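Local coordinates for protein peptidylprolyl isomerase PrsA (Bacillus anthracis, PDB 6VJ4) that catalyses the cis-trans isomerisation of peptidyl-proline bonds, helps secreted proteins fold after translocation and is important for secretion of the protective antigen, at residues Ser118-Asn121 with Glu122-Ile126; Val97-Lys100 with Asp101-His105; Ser144-Leu147 with Leu148-Glu151. All coordinates share one frame; numbering follows the deposited sequence.

Contact 1: residues Ser118-Asn121 with Glu122-Ile126; sequences SDEN and EAKEI
Glu122 meets Asp119 at the start of helix 120-131, a clear case of N-capping by an aspartate. The Glu122 amide donates to Asp119 OD2 at 2.9 Å, reaching that oxygen on its anti side and 18° out of the carboxylate plane. Asp119 can offer it because CG stands anti to the backbone N (chi1 -174°), which brings the carboxylate round to the first turn. Glu122 CB packs 3.3 Å from Asp119 O. The return is indirect: Glu122 OE1 accepts from water 1, which itself accepts from Asp119 N. The water thus fills the role that a direct reciprocal bond plays in a capping box.

Asn121 and Glu125 run side by side, pointing the same way, with amide and carboxylate planes 45° apart. On the Glu125 side the touching is done by CG, 4.0 Å from Asn121 ND2 and 3.4 Å from Asn121 O.

Glu120 holds its extended chain out from the helix, and the extended chain of Lys124 runs back toward the N terminus to meet its end. Lys124 CE is 3.6 Å from Glu120 OE2; the ion pair, Glu120 OE2 to Lys124 NZ at 3.9 Å, is long. Ala123 faces Val117, Pro183 and Tyr190. Three acidic residues thus lie in the first turn, where the helix dipole would be expected to favour negative charge, although nearby Glu143 probably offsets this for Glu122.

Contact 2: residues Val97-Lys100 with Asp101-His105; sequences VTEK and DVKDH
Asp101 and Thr98 bond to each other twice, once in each direction. Asp101 N donates to Thr98 OG1 at 3.0 Å, while Thr98 N donates to Asp101 OD2 at 3.1 Å in an almost straight bond (175°) that comes in from above the carboxylate plane. The threonine hydroxyl is available because it sits between its own backbone N and carbonyl carbon (chi1 67°), facing the opening turn. OD2 also has a long, weak ion pair with Arg219.

Val102 turns inward. Its CG2 meets Val97 CG1 at 3.9 Å, the two side chains crossing at about a right angle, so that the residues flanking the polar cap close a hydrophobic staple; Tyr204 of helix 204-220 touches Val102 as well. Reciprocal bonding between N-cap and N3 residues defines the capping box, and here it starts helix 99-104, a short helix lying against helix 204-220 in the helical part of the protein, with strand 110-117 following in the chain.

Lys103 lays its aliphatic chain over the preceding turn, with CG 3.4 Å from Glu99 O. Its NZ forms a long salt bridge to Glu99 OE2, an oxygen whose stronger partner is the hydroxyl of Tyr204.

Asp104 receives the amine of Lys100 almost evenly on both carboxylate oxygens: NZ is 3.3 Å from OD1 and 3.4 Å from OD2, each hydrogen bond weak but together part of one salt bridge. The lysine reaches them by bending only at its last torsion (chi4 56°).

His105, past the helix, folds its ring back so that ND1 donates to Asp101 O at 2.7 Å, and Ile211 and Leu215 lie against its side chain.

Contact 3: residues Ser144-Leu147 with Leu148-Glu151; sequences SQDL and LSKE
Asp146 and Ser149 share a short hydrogen bond, the hydroxyl OG donating to OD2 at 2.7 Å. The other oxygen of the same carboxylate, OD1, accepts from Leu148 N at 3.1 Å. Both donors approach the same face of the carboxylate, each 58° out of its plane, so the first turn of helix 147-150 lies over the flat of the group instead of at its rim. With CG of the N-cap residue Asp146 anti to the backbone N (chi1 178°), its carboxylate is carried over the first turn, and OD2 is bonded further to His114 of strand 110-117.

Backbone bonds converge on Asp146 O as well. Lys150 N meets it nearly head-on, at a C=O...N angle of 171°, whereas Ser149 N comes from well above the carbonyl plane.

Two residues before the cap, the hydroxyl of Ser144 accepts from Asp146 N at 3.2 Å, which makes an ST turn between the end of helix 136-143 and the cap. The pair of motifs, ST turn followed by aspartate N-cap, sets a short, weakly bonded helix beside the sheet of the parvulin-type domain: Ser144 OG takes its main bond from Leu116 N, and both Asp146 and Ser149 touch Leu156 of strand 155-159.

Water extends this network. Water 2 links the hydroxyls of Ser144 and Ser149, donating to the latter, and water 3 bridges Leu147 O, to which it donates, and Glu151 N.

Lys150 adds carbon contacts and one weak bond. Its CB abuts Ser144 CB at 3.8 Å, its CD runs alongside Leu147 CD2 at 3.7 Å, and a bend at its third torsion brings NZ to Ser144 O, where the hydrogen bond is weak at 3.2 Å.

In the fold
Read from the N terminus, the order is contact 2, contact 1, contact 3; all are local and in series, so none nests in or crosses another. Contact 2 starts the short helix 99-104 against helix 204-220, in the helical part of the molecule, and strand 110-117 follows in the chain. Contact 1 turns the chain from the end of that strand into helix 120-131. Contact 3 links helix 136-143 to helix 147-150 and brings the chain back beside strand 110-117. Contacts 1 and 3 touch where Ser118 meets Gln145, their centres 16 Å apart, whereas the centre of contact 2 lies 31 Å or more from both.

Contact 1: residues Ser118-Asn121 with Glu122-Ile126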
ATOM      1  N   SER A 118       9.190  24.223 -31.670  1.00 30.26           N
ATOM      2  CA  SER A 118       9.343  22.810 -31.233  1.00 33.38           C
ATOM      3  C   SER A 118      10.634  22.212 -31.797  1.00 38.03           C
ATOM      4  O   SER A 118      11.159  21.263 -31.195  1.00 41.51           O
ATOM      5  CB  SER A 118       8.136  22.006 -31.646  1.00 38.32           C
ATOM      6  OG  SER A 118       7.880  22.209 -33.020  1.00 40.26           O
ATOM      7  N   ASP A 119      11.114  22.765 -32.905  1.00 39.97           N
ATOM      8  CA  ASP A 119      12.283  22.212 -33.636  1.00 45.59           C
ATOM      9  C   ASP A 119      13.529  22.980 -33.198  1.00 45.25           C
ATOM     10  O   ASP A 119      13.501  24.210 -33.346  1.00 38.73           O
ATOM     11  CB  ASP A 119      12.040  22.342 -35.140  1.00 46.99           C
ATOM     12  CG  ASP A 119      13.095  21.673 -36.001  1.00 51.42           C
ATOM     13  OD1 ASP A 119      13.044  20.435 -36.121  1.00 53.57           O
ATOM     14  OD2 ASP A 119      13.975  22.399 -36.520  1.00 52.08           O
ATOM     15  N   GLU A 120      14.558  22.273 -32.700  1.00 47.10           N
ATOM     16  CA  GLU A 120      15.820  22.896 -32.209  1.00 44.61           C
ATOM     17  C   GLU A 120      16.543  23.612 -33.362  1.00 40.67           C
ATOM     18  O   GLU A 120      17.145  24.681 -33.104  1.00 35.21           O
ATOM     19  CB  GLU A 120      16.748  21.858 -31.576  1.00 46.47           C
ATOM     20  CG  GLU A 120      18.030  22.450 -31.016  1.00 47.50           C
ATOM     21  CD  GLU A 120      19.043  21.460 -30.461  1.00 55.48           C
ATOM     22  OE1 GLU A 120      18.734  20.255 -30.421  1.00 63.44           O
ATOM     23  OE2 GLU A 120      20.146  21.896 -30.077  1.00 59.37           O
ATOM     24  N   ASN A 121      16.541  23.039 -34.570  1.00 40.00           N
ATOM     25  CA  ASN A 121      17.213  23.752 -35.691  1.00 38.59           C
ATOM     26  C   ASN A 121      16.456  25.051 -35.971  1.00 35.18           C
ATOM     27  O   ASN A 121      17.104  26.057 -36.280  1.00 33.13           O
ATOM     28  CB  ASN A 121      17.301  22.941 -36.992  1.00 39.34           C
ATOM     29  CG  ASN A 121      18.181  23.633 -38.017  1.00 41.65           C
ATOM     30  OD1 ASN A 121      19.342  23.936 -37.734  1.00 42.90           O
ATOM     31  ND2 ASN A 121      17.646  23.900 -39.199  1.00 37.28           N
ATOM     32  N   GLU A 122      15.126  25.021 -35.869  1.00 37.62           N
ATOM     33  CA  GLU A 122      14.329  26.255 -36.103  1.00 37.97           C
ATOM     34  C   GLU A 122      14.717  27.310 -35.058  1.00 31.96           C
ATOM     35  O   GLU A 122      14.785  28.499 -35.424  1.00 31.73           O
ATOM     36  CB  GLU A 122      12.829  25.962 -36.056  1.00 44.05           C
ATOM     37  CG  GLU A 122      11.985  27.189 -36.347  1.00 49.40           C
ATOM     38  CD  GLU A 122      10.498  26.947 -36.562  1.00 54.54           C
ATOM     39  OE1 GLU A 122      10.109  25.780 -36.802  1.00 57.21           O
ATOM     40  OE2 GLU A 122       9.736  27.932 -36.491  1.00 56.01           O
ATOM     41  N   ALA A 123      14.969  26.887 -33.821  1.00 32.45           N
ATOM     42  CA  ALA A 123      15.374  27.834 -32.746  1.00 28.80           C
ATOM     43  C   ALA A 123      16.759  28.400 -33.062  1.00 27.51           C
ATOM     44  O   ALA A 123      16.961  29.599 -32.882  1.00 25.79           O
ATOM     45  CB  ALA A 123      15.360  27.171 -31.399  1.00 28.96           C
ATOM     46  N   LYS A 124      17.665  27.564 -33.563  1.00 28.21           N
ATOM     47  CA  LYS A 124      19.017  28.060 -33.933  1.00 27.90           C
ATOM     48  C   LYS A 124      18.901  29.050 -35.098  1.00 28.59           C
ATOM     49  O   LYS A 124      19.610  30.064 -35.074  1.00 30.49           O
ATOM     50  CB  LYS A 124      19.936  26.902 -34.313  1.00 31.17           C
ATOM     51  CG  LYS A 124      20.365  26.003 -33.167  1.00 34.00           C
ATOM     52  CD  LYS A 124      21.284  24.888 -33.613  1.00 39.24           C
ATOM     53  CE  LYS A 124      21.737  24.005 -32.468  1.00 44.69           C
ATOM     54  NZ  LYS A 124      22.581  22.882 -32.946  1.00 50.66           N
ATOM     55  N   GLU A 125      18.022  28.769 -36.059  1.00 29.79           N
ATOM     56  CA  GLU A 125      17.888  29.679 -37.226  1.00 33.42           C
ATOM     57  C   GLU A 125      17.238  30.984 -36.749  1.00 31.24           C
ATOM     58  O   GLU A 125      17.649  32.048 -37.245  1.00 30.89           O
ATOM     59  CB  GLU A 125      17.192  28.960 -38.378  1.00 37.24           C
ATOM     60  CG  GLU A 125      18.061  27.884 -39.019  1.00 42.34           C
ATOM     61  CD  GLU A 125      19.384  28.384 -39.590  1.00 43.98           C
ATOM     62  OE1 GLU A 125      20.414  27.724 -39.367  1.00 48.36           O
ATOM     63  OE2 GLU A 125      19.379  29.424 -40.269  1.00 49.95           O
ATOM     64  N   ILE A 126      16.329  30.917 -35.771  1.00 30.14           N
ATOM     65  CA  ILE A 126      15.734  32.173 -35.224  1.00 30.48           C
ATOM     66  C   ILE A 126      16.834  32.990 -34.554  1.00 28.04           C
ATOM     67  O   ILE A 126      16.877  34.202 -34.781  1.00 28.31           O
ATOM     68  CB  ILE A 126      14.546  31.870 -34.293  1.00 30.60           C
ATOM     69  CG1 ILE A 126      13.329  31.511 -35.149  1.00 34.88           C
ATOM     70  CG2 ILE A 126      14.245  33.036 -33.364  1.00 30.08           C
ATOM     71  CD1 ILE A 126      12.165  30.994 -34.389  1.00 33.61           C
TER
HETATM   72  O   HOH W   1       9.379  24.393 -34.824  1.00 49.51           O

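Contact 2: residues Val97-Lys100 with Asp101-His105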
ATOM      1  N   VAL A  97       6.754  23.479   2.076  1.00 41.91           N
ATOM      2  CA  VAL A  97       7.572  24.694   1.766  1.00 41.91           C
ATOM      3  C   VAL A  97       8.610  24.866   2.874  1.00 41.86           C
ATOM      4  O   VAL A  97       8.228  25.205   4.018  1.00 42.00           O
ATOM      5  CB  VAL A  97       6.702  25.948   1.577  1.00 41.52           C
ATOM      6  CG1 VAL A  97       7.546  27.173   1.251  1.00 42.42           C
ATOM      7  CG2 VAL A  97       5.644  25.742   0.500  1.00 44.00           C
ATOM      8  N   THR A  98       9.875  24.626   2.535  1.00 41.44           N
ATOM      9  CA  THR A  98      10.997  24.715   3.505  1.00 41.59           C
ATOM     10  C   THR A  98      11.638  26.101   3.423  1.00 39.25           C
ATOM     11  O   THR A  98      11.431  26.799   2.420  1.00 35.74           O
ATOM     12  CB  THR A  98      12.052  23.639   3.218  1.00 44.74           C
ATOM     13  OG1 THR A  98      12.643  23.958   1.958  1.00 45.25           O
ATOM     14  CG2 THR A  98      11.480  22.236   3.189  1.00 46.30           C
ATOM     15  N   GLU A  99      12.394  26.478   4.452  1.00 37.20           N
ATOM     16  CA  GLU A  99      13.108  27.776   4.448  1.00 37.56           C
ATOM     17  C   GLU A  99      14.022  27.805   3.219  1.00 35.09           C
ATOM     18  O   GLU A  99      14.170  28.886   2.633  1.00 33.80           O
ATOM     19  CB  GLU A  99      13.900  27.956   5.747  1.00 42.35           C
ATOM     20  CG  GLU A  99      14.583  29.314   5.869  1.00 46.14           C
ATOM     21  CD  GLU A  99      13.655  30.519   5.985  1.00 50.21           C
ATOM     22  OE1 GLU A  99      12.448  30.318   6.259  1.00 56.47           O
ATOM     23  OE2 GLU A  99      14.143  31.660   5.816  1.00 51.43           O
ATOM     24  N   LYS A 100      14.618  26.658   2.864  1.00 37.36           N
ATOM     25  CA  LYS A 100      15.483  26.589   1.650  1.00 38.99           C
ATOM     26  C   LYS A 100      14.648  26.915   0.403  1.00 36.42           C
ATOM     27  O   LYS A 100      15.140  27.671  -0.462  1.00 35.93           O
ATOM     28  CB  LYS A 100      16.136  25.216   1.495  1.00 43.51           C
ATOM     29  CG  LYS A 100      16.810  24.998   0.145  1.00 48.51           C
ATOM     30  CD  LYS A 100      17.764  23.826   0.098  1.00 53.05           C
ATOM     31  CE  LYS A 100      18.348  23.614  -1.285  1.00 57.48           C
ATOM     32  NZ  LYS A 100      19.023  24.835  -1.788  1.00 57.15           N
ATOM     33  N   ASP A 101      13.429  26.376   0.316  1.00 35.11           N
ATOM     34  CA  ASP A 101      12.538  26.687  -0.834  1.00 34.70           C
ATOM     35  C   ASP A 101      12.309  28.202  -0.878  1.00 32.51           C
ATOM     36  O   ASP A 101      12.349  28.776  -1.981  1.00 32.16           O
ATOM     37  CB  ASP A 101      11.184  25.980  -0.736  1.00 37.04           C
ATOM     38  CG  ASP A 101      11.225  24.471  -0.944  1.00 42.38           C
ATOM     39  OD1 ASP A 101      12.107  24.006  -1.685  1.00 42.34           O
ATOM     40  OD2 ASP A 101      10.353  23.766  -0.366  1.00 43.38           O
ATOM     41  N   VAL A 102      12.051  28.823   0.275  1.00 31.86           N
ATOM     42  CA  VAL A 102      11.808  30.295   0.269  1.00 32.36           C
ATOM     43  C   VAL A 102      13.080  31.003  -0.220  1.00 31.54           C
ATOM     44  O   VAL A 102      12.970  31.832  -1.144  1.00 30.52           O
ATOM     45  CB  VAL A 102      11.332  30.781   1.642  1.00 35.32           C
ATOM     46  CG1 VAL A 102      11.185  32.296   1.700  1.00 35.87           C
ATOM     47  CG2 VAL A 102      10.023  30.093   2.003  1.00 36.30           C
ATOM     48  N   LYS A 103      14.240  30.648   0.336  1.00 31.82           N
ATOM     49  CA  LYS A 103      15.508  31.296  -0.081  1.00 32.99           C
ATOM     50  C   LYS A 103      15.767  31.046  -1.571  1.00 31.97           C
ATOM     51  O   LYS A 103      16.258  31.961  -2.213  1.00 30.30           O
ATOM     52  CB  LYS A 103      16.704  30.784   0.727  1.00 36.02           C
ATOM     53  CG  LYS A 103      16.696  31.150   2.199  1.00 42.37           C
ATOM     54  CD  LYS A 103      17.979  30.746   2.911  1.00 46.31           C
ATOM     55  CE  LYS A 103      17.929  30.970   4.405  1.00 54.47           C
ATOM     56  NZ  LYS A 103      17.591  32.375   4.738  1.00 60.82           N
ATOM     57  N   ASP A 104      15.427  29.862  -2.092  1.00 31.46           N
ATOM     58  CA  ASP A 104      15.667  29.536  -3.526  1.00 32.14           C
ATOM     59  C   ASP A 104      14.790  30.389  -4.447  1.00 29.72           C
ATOM     60  O   ASP A 104      15.084  30.409  -5.666  1.00 29.68           O
ATOM     61  CB  ASP A 104      15.415  28.059  -3.837  1.00 34.15           C
ATOM     62  CG  ASP A 104      16.441  27.115  -3.244  1.00 41.99           C
ATOM     63  OD1 ASP A 104      17.524  27.605  -2.821  1.00 43.59           O
ATOM     64  OD2 ASP A 104      16.144  25.893  -3.195  1.00 47.33           O
ATOM     65  N   HIS A 105      13.740  31.010  -3.910  1.00 28.09           N
ATOM     66  CA  HIS A 105      12.828  31.861  -4.718  1.00 29.31           C
ATOM     67  C   HIS A 105      13.070  33.337  -4.398  1.00 25.69           C
ATOM     68  O   HIS A 105      12.266  34.148  -4.824  1.00 25.73           O
ATOM     69  CB  HIS A 105      11.367  31.450  -4.500  1.00 31.73           C
ATOM     70  CG  HIS A 105      11.030  30.130  -5.099  1.00 37.70           C
ATOM     71  ND1 HIS A 105      11.478  28.937  -4.560  1.00 38.15           N
ATOM     72  CD2 HIS A 105      10.316  29.810  -6.203  1.00 41.43           C
ATOM     73  CE1 HIS A 105      11.046  27.936  -5.299  1.00 42.51           C
ATOM     74  NE2 HIS A 105      10.331  28.444  -6.316  1.00 42.99           N
TER

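Contact 3: residues Ser144-Leu147 with Leu148-Glu151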
ATOM      1  N   SER A 144       6.363  32.320 -32.986  1.00 22.38           N
ATOM      2  CA  SER A 144       6.227  31.722 -31.635  1.00 23.35           C
ATOM      3  C   SER A 144       4.998  30.821 -31.537  1.00 25.98           C
ATOM      4  O   SER A 144       3.926  31.200 -32.057  1.00 23.62           O
ATOM      5  CB  SER A 144       6.201  32.745 -30.547  1.00 23.61           C
ATOM      6  OG  SER A 144       6.223  32.087 -29.294  1.00 21.80           O
ATOM      7  N   GLN A 145       5.169  29.670 -30.877  1.00 23.96           N
ATOM      8  CA  GLN A 145       4.069  28.720 -30.608  1.00 27.04           C
ATOM      9  C   GLN A 145       3.371  29.073 -29.294  1.00 27.06           C
ATOM     10  O   GLN A 145       2.353  28.437 -29.000  1.00 29.08           O
ATOM     11  CB  GLN A 145       4.629  27.304 -30.554  1.00 29.12           C
ATOM     12  CG  GLN A 145       5.188  26.873 -31.891  1.00 32.42           C
ATOM     13  CD  GLN A 145       5.841  25.518 -31.802  1.00 36.64           C
ATOM     14  OE1 GLN A 145       5.882  24.898 -30.739  1.00 45.91           O
ATOM     15  NE2 GLN A 145       6.407  25.091 -32.911  1.00 40.88           N
ATOM     16  N   ASP A 146       3.893  30.051 -28.546  1.00 24.08           N
ATOM     17  CA  ASP A 146       3.279  30.412 -27.239  1.00 24.18           C
ATOM     18  C   ASP A 146       2.147  31.402 -27.508  1.00 24.45           C
ATOM     19  O   ASP A 146       2.424  32.608 -27.653  1.00 23.23           O
ATOM     20  CB  ASP A 146       4.279  30.997 -26.249  1.00 24.41           C
ATOM     21  CG  ASP A 146       3.601  31.398 -24.946  1.00 26.52           C
ATOM     22  OD1 ASP A 146       2.435  30.960 -24.740  1.00 28.53           O
ATOM     23  OD2 ASP A 146       4.172  32.209 -24.204  1.00 28.83           O
ATOM     24  N   LEU A 147       0.914  30.895 -27.590  1.00 25.92           N
ATOM     25  CA  LEU A 147      -0.227  31.785 -27.936  1.00 25.47           C
ATOM     26  C   LEU A 147      -0.424  32.857 -26.862  1.00 25.42           C
ATOM     27  O   LEU A 147      -0.950  33.913 -27.207  1.00 26.68           O
ATOM     28  CB  LEU A 147      -1.487  30.948 -28.100  1.00 27.04           C
ATOM     29  CG  LEU A 147      -1.432  29.910 -29.217  1.00 27.52           C
ATOM     30  CD1 LEU A 147      -2.765  29.191 -29.327  1.00 29.85           C
ATOM     31  CD2 LEU A 147      -1.066  30.576 -30.544  1.00 29.87           C
ATOM     32  N   LEU A 148      -0.051  32.593 -25.608  1.00 25.02           N
ATOM     33  CA  LEU A 148      -0.281  33.618 -24.550  1.00 26.26           C
ATOM     34  C   LEU A 148       0.568  34.879 -24.772  1.00 25.54           C
ATOM     35  O   LEU A 148       0.169  35.923 -24.236  1.00 29.26           O
ATOM     36  CB  LEU A 148       0.055  33.005 -23.191  1.00 28.40           C
ATOM     37  CG  LEU A 148      -0.829  31.851 -22.748  1.00 35.50           C
ATOM     38  CD1 LEU A 148      -0.329  31.270 -21.424  1.00 40.38           C
ATOM     39  CD2 LEU A 148      -2.262  32.319 -22.616  1.00 38.47           C
ATOM     40  N   SER A 149       1.707  34.787 -25.470  1.00 23.58           N
ATOM     41  CA  SER A 149       2.616  35.954 -25.605  1.00 22.47           C
ATOM     42  C   SER A 149       2.921  36.317 -27.055  1.00 22.92           C
ATOM     43  O   SER A 149       3.408  37.436 -27.252  1.00 22.25           O
ATOM     44  CB  SER A 149       3.939  35.733 -24.893  1.00 22.24           C
ATOM     45  OG  SER A 149       4.591  34.571 -25.405  1.00 22.55           O
ATOM     46  N   LYS A 150       2.607  35.445 -28.018  1.00 22.78           N
ATOM     47  CA  LYS A 150       3.097  35.764 -29.382  1.00 24.46           C
ATOM     48  C   LYS A 150       2.497  37.070 -29.921  1.00 21.35           C
ATOM     49  O   LYS A 150       3.248  37.781 -30.582  1.00 21.72           O
ATOM     50  CB  LYS A 150       2.863  34.592 -30.324  1.00 28.95           C
ATOM     51  CG  LYS A 150       1.436  34.373 -30.726  1.00 30.17           C
ATOM     52  CD  LYS A 150       1.298  33.205 -31.712  1.00 30.14           C
ATOM     53  CE  LYS A 150       1.761  33.538 -33.107  1.00 32.72           C
ATOM     54  NZ  LYS A 150       1.620  32.388 -34.006  1.00 36.08           N
ATOM     55  N   GLU A 151       1.263  37.435 -29.584  1.00 22.21           N
ATOM     56  CA  GLU A 151       0.686  38.679 -30.181  1.00 24.53           C
ATOM     57  C   GLU A 151       1.204  39.915 -29.448  1.00 25.33           C
ATOM     58  O   GLU A 151       0.996  41.040 -29.947  1.00 26.66           O
ATOM     59  CB  GLU A 151      -0.841  38.668 -30.194  1.00 27.28           C
ATOM     60  CG  GLU A 151      -1.415  37.519 -30.993  1.00 29.25           C
ATOM     61  CD  GLU A 151      -1.017  37.493 -32.463  1.00 33.18           C
ATOM     62  OE1 GLU A 151      -0.712  38.568 -33.033  1.00 38.44           O
ATOM     63  OE2 GLU A 151      -1.005  36.405 -33.033  1.00 33.37           O
TER
HETATM   64  O   HOH W   2       6.035  34.223 -27.695  1.00 21.18           O
HETATM   65  O   HOH W   3      -0.287  36.643 -27.381  1.00 25.35           O